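Local coordinates for alpha-actinin-like protein 1 (Schizosaccharomyces pombe, PDB 5BVR) that binds actin filaments and helps form and organise the actin ring used in cytokinesis, this chain being its N-terminal actin-binding domain of two calponin-homology domains, at residues F115-I120 and L125-G130; L132-R137 and E226-F231. All coordinates share one frame; numbering follows the deposited sequence.

Overall arrangement
Contact 1 lies where the first calponin-homology domain passes into the second and contact 2 within the second, their centres about 10 Å apart. They share helix 127-138: contact 1 brings its first turn up to the end of helix 101-117 and the turn that follows, and contact 2 packs its C-terminal half against helix 217-234. They meet directly. T116 O lies 2.8 Å from H229 NE2, a probable hydrogen bond; I120 CG1 packs 3.7 Å from F228 CD2, and L125 CD1 lies 3.5 Å from L133 CD2. A zinc ion lies about 8 Å from the side chain of K128 in contact 1, and one about 4 Å from that of F231 in contact 2.

Contact 1. Residues F115-I120 and L125-G130; sequences FTIADI and LTAKEG
The flat groups that meet between F115-I120 and L125-G130 are peptides. Over one face of the A127-K128 peptide sits CG2 of I117, 3.6 Å from A127 C and almost straight above that carbon. I117 carries this methyl anti to its own backbone N (chi1 -69° for CG1), which sends it across the contact. The carbonyl of I120 is met by the N-H of A127, whose N is 3.0 Å from I120 O and tilted 23° from the carbonyl plane; the hydrogen bond is clearly bent, with 139° at the hydrogen. T126 CA makes a CA-H...O contact with I120 O at 3.1 Å, so two successive residues converge on it. I117 O is doubly used as well: it closes the type I turn by accepting I120 N, and A127 CA points its hydrogen nearly straight at it from 3.2 Å. A118 and A127 have the closest CA atoms, 4.1 Å apart; CB of A127 rests against A118 CA, while that of A118 points away. The contact lies in the linker of a tandem calponin-homology actin-binding domain. Helix 101-117, whose first part belongs to the actin-binding region 88-112, leads into the I117-I120 turn; the antiparallel pair 121-122 and 125-126 then reverses the chain into helix 127-138, within the second domain. At the outer side a water donates to A118 O at 2.6 Å and is also hydrogen-bonded to T126 OG1, joining the segments a second time. Deeper in, I120 presents CG2 to the bare backbone of G130, 4.1 Å from its carbonyl C, and its side chain also touches L131. CB of K128 points away, and its NZ forms a salt bridge with E217 at the start of helix 217-234.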
loop_
_atom_site.group_PDB
_atom_site.type_symbol
_atom_site.label_atom_id
_atom_site.label_comp_id
_atom_site.label_asym_id
_atom_site.label_seq_id
_atom_site.Cartn_x
_atom_site.Cartn_y
_atom_site.Cartn_z
ATOM N N PHE A 115 5.930 -7.537 2.074
ATOM C CA PHE A 115 5.131 -8.364 1.177
ATOM C C PHE A 115 4.700 -7.673 -0.109
ATOM O O PHE A 115 4.226 -8.313 -1.044
ATOM C CB PHE A 115 3.933 -8.952 1.927
ATOM C CG PHE A 115 4.327 -9.941 2.973
ATOM C CD1 PHE A 115 4.755 -11.210 2.598
ATOM C CD2 PHE A 115 4.324 -9.598 4.308
ATOM C CE1 PHE A 115 5.157 -12.121 3.558
ATOM C CE2 PHE A 115 4.718 -10.503 5.272
ATOM C CZ PHE A 115 5.126 -11.782 4.891
ATOM N N THR A 116 4.873 -6.363 -0.171
ATOM C CA THR A 116 4.526 -5.605 -1.364
ATOM C C THR A 116 5.726 -4.930 -2.009
ATOM O O THR A 116 5.741 -4.736 -3.203
ATOM C CB THR A 116 3.464 -4.536 -1.018
ATOM O OG1 THR A 116 2.237 -5.186 -0.657
ATOM C CG2 THR A 116 3.191 -3.581 -2.148
ATOM N N ILE A 117 6.707 -4.520 -1.223
ATOM C CA ILE A 117 7.799 -3.739 -1.764
ATOM C C ILE A 117 9.119 -4.487 -1.856
ATOM O O ILE A 117 9.850 -4.293 -2.789
ATOM C CB ILE A 117 7.923 -2.435 -0.985
ATOM C CG1 ILE A 117 6.689 -1.578 -1.330
ATOM C CG2 ILE A 117 9.212 -1.682 -1.323
ATOM C CD1 ILE A 117 6.563 -0.343 -0.562
ATOM N N ALA A 118 9.403 -5.372 -0.905
ATOM C CA ALA A 118 10.729 -5.985 -0.863
ATOM C C ALA A 118 11.120 -6.718 -2.154
ATOM O O ALA A 118 12.285 -6.690 -2.536
ATOM C CB ALA A 118 10.826 -6.932 0.317
ATOM N N ASP A 119 10.157 -7.361 -2.813
ATOM C CA ASP A 119 10.458 -8.170 -4.003
ATOM C C ASP A 119 10.521 -7.341 -5.288
ATOM O O ASP A 119 10.868 -7.859 -6.355
ATOM C CB ASP A 119 9.421 -9.280 -4.184
ATOM C CG ASP A 119 8.163 -8.782 -4.848
ATOM O OD1 ASP A 119 7.316 -8.197 -4.142
ATOM O OD2 ASP A 119 8.025 -8.959 -6.079
ATOM N N ILE A 120 10.166 -6.063 -5.204
ATOM C CA ILE A 120 10.285 -5.176 -6.367
ATOM C C ILE A 120 11.750 -5.113 -6.766
ATOM O O ILE A 120 12.615 -4.953 -5.930
ATOM C CB ILE A 120 9.705 -3.785 -6.057
ATOM C CG1 ILE A 120 8.209 -3.894 -5.774
ATOM C CG2 ILE A 120 9.988 -2.805 -7.195
ATOM C CD1 ILE A 120 7.522 -2.627 -5.399
ATOM N N LEU A 125 18.476 -3.320 -8.317
ATOM C CA LEU A 125 18.062 -2.666 -7.081
ATOM C C LEU A 125 16.757 -3.273 -6.630
ATOM O O LEU A 125 15.923 -3.619 -7.443
ATOM C CB LEU A 125 17.844 -1.171 -7.292
ATOM C CG LEU A 125 19.051 -0.333 -7.720
ATOM C CD1 LEU A 125 18.696 1.145 -7.639
ATOM C CD2 LEU A 125 20.294 -0.667 -6.874
ATOM N N THR A 126 16.566 -3.355 -5.315
ATOM C CA THR A 126 15.365 -3.987 -4.769
ATOM C C THR A 126 14.632 -3.055 -3.836
ATOM O O THR A 126 15.164 -2.024 -3.404
ATOM C CB THR A 126 15.679 -5.286 -4.006
ATOM O OG1 THR A 126 16.482 -4.982 -2.869
ATOM C CG2 THR A 126 16.418 -6.268 -4.880
ATOM N N ALA A 127 13.412 -3.444 -3.494
ATOM C CA ALA A 127 12.638 -2.745 -2.476
ATOM C C ALA A 127 12.448 -1.258 -2.804
ATOM O O ALA A 127 12.161 -0.912 -3.950
ATOM C CB ALA A 127 13.275 -2.961 -1.095
ATOM N N LYS A 128 12.612 -0.375 -1.820
ATOM C CA LYS A 128 12.327 1.037 -2.048
ATOM C C LYS A 128 13.195 1.603 -3.179
ATOM O O LYS A 128 12.696 2.309 -4.047
ATOM C CB LYS A 128 12.533 1.835 -0.766
ATOM C CG LYS A 128 12.264 3.308 -0.931
ATOM C CD LYS A 128 12.429 4.013 0.413
ATOM C CE LYS A 128 11.982 5.439 0.334
ATOM N NZ LYS A 128 12.127 6.071 1.682
ATOM N N GLU A 129 14.482 1.264 -3.161
ATOM C CA GLU A 129 15.423 1.759 -4.177
ATOM C C GLU A 129 14.988 1.291 -5.547
ATOM O O GLU A 129 15.060 2.028 -6.530
ATOM C CB GLU A 129 16.818 1.196 -3.913
ATOM C CG GLU A 129 17.536 1.841 -2.778
ATOM C CD GLU A 129 18.987 1.415 -2.682
ATOM O OE1 GLU A 129 19.372 0.364 -3.265
ATOM O OE2 GLU A 129 19.746 2.136 -2.012
ATOM N N GLY A 130 14.599 0.023 -5.619
ATOM C CA GLY A 130 14.130 -0.566 -6.848
ATOM C C GLY A 130 12.904 0.092 -7.402
ATOM O O GLY A 130 12.828 0.388 -8.598
HETATM O O HOH W 1 14.496 -6.639 -1.140
#

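Contact 2. Residues L132-R137 and E226-F231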
loop_
_atom_site.group_PDB
_atom_site.type_symbol
_atom_site.label_atom_id
_atom_site.label_comp_id
_atom_site.label_asym_id
_atom_site.label_seq_id
_atom_site.Cartn_x
_atom_site.Cartn_y
_atom_site.Cartn_z
ATOM N N LEU A 132 11.829 3.137 -6.741
ATOM C CA LEU A 132 12.141 4.495 -7.165
ATOM C C LEU A 132 12.801 4.470 -8.535
ATOM O O LEU A 132 12.435 5.225 -9.432
ATOM C CB LEU A 132 13.044 5.205 -6.147
ATOM C CG LEU A 132 13.246 6.675 -6.458
ATOM C CD1 LEU A 132 11.945 7.447 -6.291
ATOM C CD2 LEU A 132 14.349 7.229 -5.570
ATOM N N LEU A 133 13.806 3.613 -8.688
ATOM C CA LEU A 133 14.496 3.532 -9.974
ATOM C C LEU A 133 13.527 3.142 -11.102
ATOM O O LEU A 133 13.600 3.718 -12.177
ATOM C CB LEU A 133 15.675 2.573 -9.895
ATOM C CG LEU A 133 16.489 2.491 -11.180
ATOM C CD1 LEU A 133 17.007 3.842 -11.598
ATOM C CD2 LEU A 133 17.656 1.533 -10.981
ATOM N N TRP A 134 12.622 2.193 -10.859
ATOM C CA TRP A 134 11.609 1.844 -11.846
ATOM C C TRP A 134 10.802 3.070 -12.267
ATOM O O TRP A 134 10.599 3.323 -13.452
ATOM C CB TRP A 134 10.703 0.746 -11.300
ATOM C CG TRP A 134 9.612 0.308 -12.219
ATOM C CD1 TRP A 134 9.697 -0.662 -13.186
ATOM C CD2 TRP A 134 8.254 0.775 -12.243
ATOM N NE1 TRP A 134 8.480 -0.827 -13.798
ATOM C CE2 TRP A 134 7.581 0.044 -13.240
ATOM C CE3 TRP A 134 7.535 1.722 -11.506
ATOM C CZ2 TRP A 134 6.250 0.250 -13.534
ATOM C CZ3 TRP A 134 6.197 1.906 -11.803
ATOM C CH2 TRP A 134 5.573 1.174 -12.800
ATOM N N CYS A 135 10.377 3.859 -11.295
ATOM C CA CYS A 135 9.631 5.073 -11.608
ATOM C C CYS A 135 10.460 6.028 -12.444
ATOM O O CYS A 135 9.953 6.632 -13.380
ATOM C CB CYS A 135 9.209 5.765 -10.323
ATOM S SG CYS A 135 7.930 4.882 -9.358
ATOM N N GLN A 136 11.722 6.181 -12.082
ATOM C CA GLN A 136 12.614 7.059 -12.841
ATOM C C GLN A 136 12.818 6.595 -14.277
ATOM O O GLN A 136 12.759 7.406 -15.215
ATOM C CB GLN A 136 13.961 7.199 -12.125
ATOM C CG GLN A 136 13.838 7.882 -10.789
ATOM C CD GLN A 136 15.116 7.852 -9.971
ATOM O OE1 GLN A 136 15.961 6.970 -10.118
ATOM N NE2 GLN A 136 15.250 8.819 -9.075
ATOM N N ARG A 137 13.061 5.293 -14.451
ATOM C CA ARG A 137 13.282 4.767 -15.794
ATOM C C ARG A 137 12.023 4.871 -16.651
ATOM O O ARG A 137 12.087 5.260 -17.831
ATOM C CB ARG A 137 13.788 3.326 -15.730
ATOM C CG ARG A 137 15.204 3.183 -15.165
ATOM C CD ARG A 137 16.324 3.640 -16.144
ATOM N NE ARG A 137 17.631 3.309 -15.565
ATOM C CZ ARG A 137 18.337 4.096 -14.761
ATOM N NH1 ARG A 137 17.919 5.333 -14.480
ATOM N NH2 ARG A 137 19.472 3.647 -14.238
ATOM N N GLU A 226 1.530 -0.572 -6.412
ATOM C CA GLU A 226 0.463 -1.230 -7.189
ATOM C C GLU A 226 0.706 -1.059 -8.684
ATOM O O GLU A 226 0.412 -1.966 -9.470
ATOM C CB GLU A 226 -0.942 -0.710 -6.858
ATOM C CG GLU A 226 -1.385 -0.942 -5.410
ATOM C CD GLU A 226 -1.822 -2.356 -5.105
ATOM O OE1 GLU A 226 -1.999 -3.148 -6.048
ATOM O OE2 GLU A 226 -2.000 -2.666 -3.907
ATOM N N TYR A 227 1.215 0.101 -9.086
ATOM C CA TYR A 227 1.563 0.335 -10.478
ATOM C C TYR A 227 2.671 -0.607 -10.934
ATOM O O TYR A 227 2.579 -1.232 -11.989
ATOM C CB TYR A 227 2.008 1.783 -10.715
ATOM C CG TYR A 227 0.880 2.801 -10.704
ATOM C CD1 TYR A 227 0.139 3.035 -9.556
ATOM C CD2 TYR A 227 0.590 3.557 -11.822
ATOM C CE1 TYR A 227 -0.892 3.968 -9.553
ATOM C CE2 TYR A 227 -0.427 4.475 -11.826
ATOM C CZ TYR A 227 -1.154 4.692 -10.689
ATOM O OH TYR A 227 -2.161 5.619 -10.734
ATOM N N PHE A 228 3.733 -0.715 -10.164
ATOM C CA PHE A 228 4.819 -1.619 -10.504
ATOM C C PHE A 228 4.305 -3.044 -10.713
ATOM O O PHE A 228 4.616 -3.709 -11.720
ATOM C CB PHE A 228 5.879 -1.656 -9.407
ATOM C CG PHE A 228 6.953 -2.665 -9.677
ATOM C CD1 PHE A 228 8.032 -2.335 -10.490
ATOM C CD2 PHE A 228 6.847 -3.973 -9.210
ATOM C CE1 PHE A 228 9.011 -3.277 -10.791
ATOM C CE2 PHE A 228 7.832 -4.909 -9.505
ATOM C CZ PHE A 228 8.915 -4.548 -10.304
ATOM N N HIS A 229 3.541 -3.554 -9.756
ATOM C CA HIS A 229 3.121 -4.952 -9.864
ATOM C C HIS A 229 2.118 -5.145 -10.998
ATOM O O HIS A 229 2.212 -6.125 -11.772
ATOM C CB HIS A 229 2.540 -5.474 -8.557
ATOM C CG HIS A 229 3.555 -5.646 -7.471
ATOM N ND1 HIS A 229 4.548 -6.605 -7.524
ATOM C CD2 HIS A 229 3.765 -4.947 -6.330
ATOM C CE1 HIS A 229 5.299 -6.513 -6.438
ATOM N NE2 HIS A 229 4.842 -5.517 -5.699
ATOM N N ALA A 230 1.167 -4.232 -11.146
ATOM C CA ALA A 230 0.175 -4.402 -12.202
ATOM C C ALA A 230 0.804 -4.260 -13.576
ATOM O O ALA A 230 0.568 -5.091 -14.458
ATOM C CB ALA A 230 -0.976 -3.411 -12.029
ATOM N N PHE A 231 1.598 -3.204 -13.765
ATOM C CA PHE A 231 2.201 -2.975 -15.069
ATOM C C PHE A 231 3.092 -4.162 -15.429
ATOM O O PHE A 231 3.068 -4.651 -16.563
ATOM C CB PHE A 231 3.040 -1.688 -15.096
ATOM C CG PHE A 231 2.249 -0.412 -15.083
ATOM C CD1 PHE A 231 0.878 -0.378 -14.937
ATOM C CD2 PHE A 231 2.927 0.778 -15.267
ATOM C CE1 PHE A 231 0.193 0.839 -14.951
ATOM C CE2 PHE A 231 2.247 1.989 -15.292
ATOM C CZ PHE A 231 0.877 2.008 -15.131
#
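W134, F228 and F231 hold most of the surface buried between L132-R137 and E226-F231, and the indole of W134 is the piece that reaches across. With CG anti to the backbone N (chi1 180°), the tryptophan stands out from its helix and drives its ring system toward the other one. F228 meets a single face of it in two ways. Its phenyl edge comes down on the five-membered ring, F228 CD1 reaching W134 CG at 3.5 Å. The planes stand at 76°, which makes this an edge-to-face pair; the two ring centroids are 4.7 Å apart. Further along that face, F228 CA sits 3.9 Å from the centroid of the six-membered ring as a CH-pi contact, so side chain and backbone of one residue cover both rings. F231 approaches differently: its CD2 lies near the indole plane, at the far rim, 3.6 Å from W134 CH2. Y227 adds a lighter touch there, its CB being 4.2 Å from the same W134 CH2 before the phenol turns off to its edge-to-face partner Y223. Packing and ring interactions make the whole contact, without hydrogen bonds between the segments, and the large rings keep the local helix axes 10.9 Å apart where they cross at 69°. Around the cluster, L164 of helix 159-168 touches both W134 and F231, while the F231 ring stacks on H168, a zinc ligand together with D235. I198 of helix 183-198 also packs on F231. Helices distant in sequence thus pool their aromatic and aliphatic side chains in the interior of the second calponin-homology domain, where W134 of helix 127-138 lies against helix 217-234 in the helical core of the calponin-homology fold.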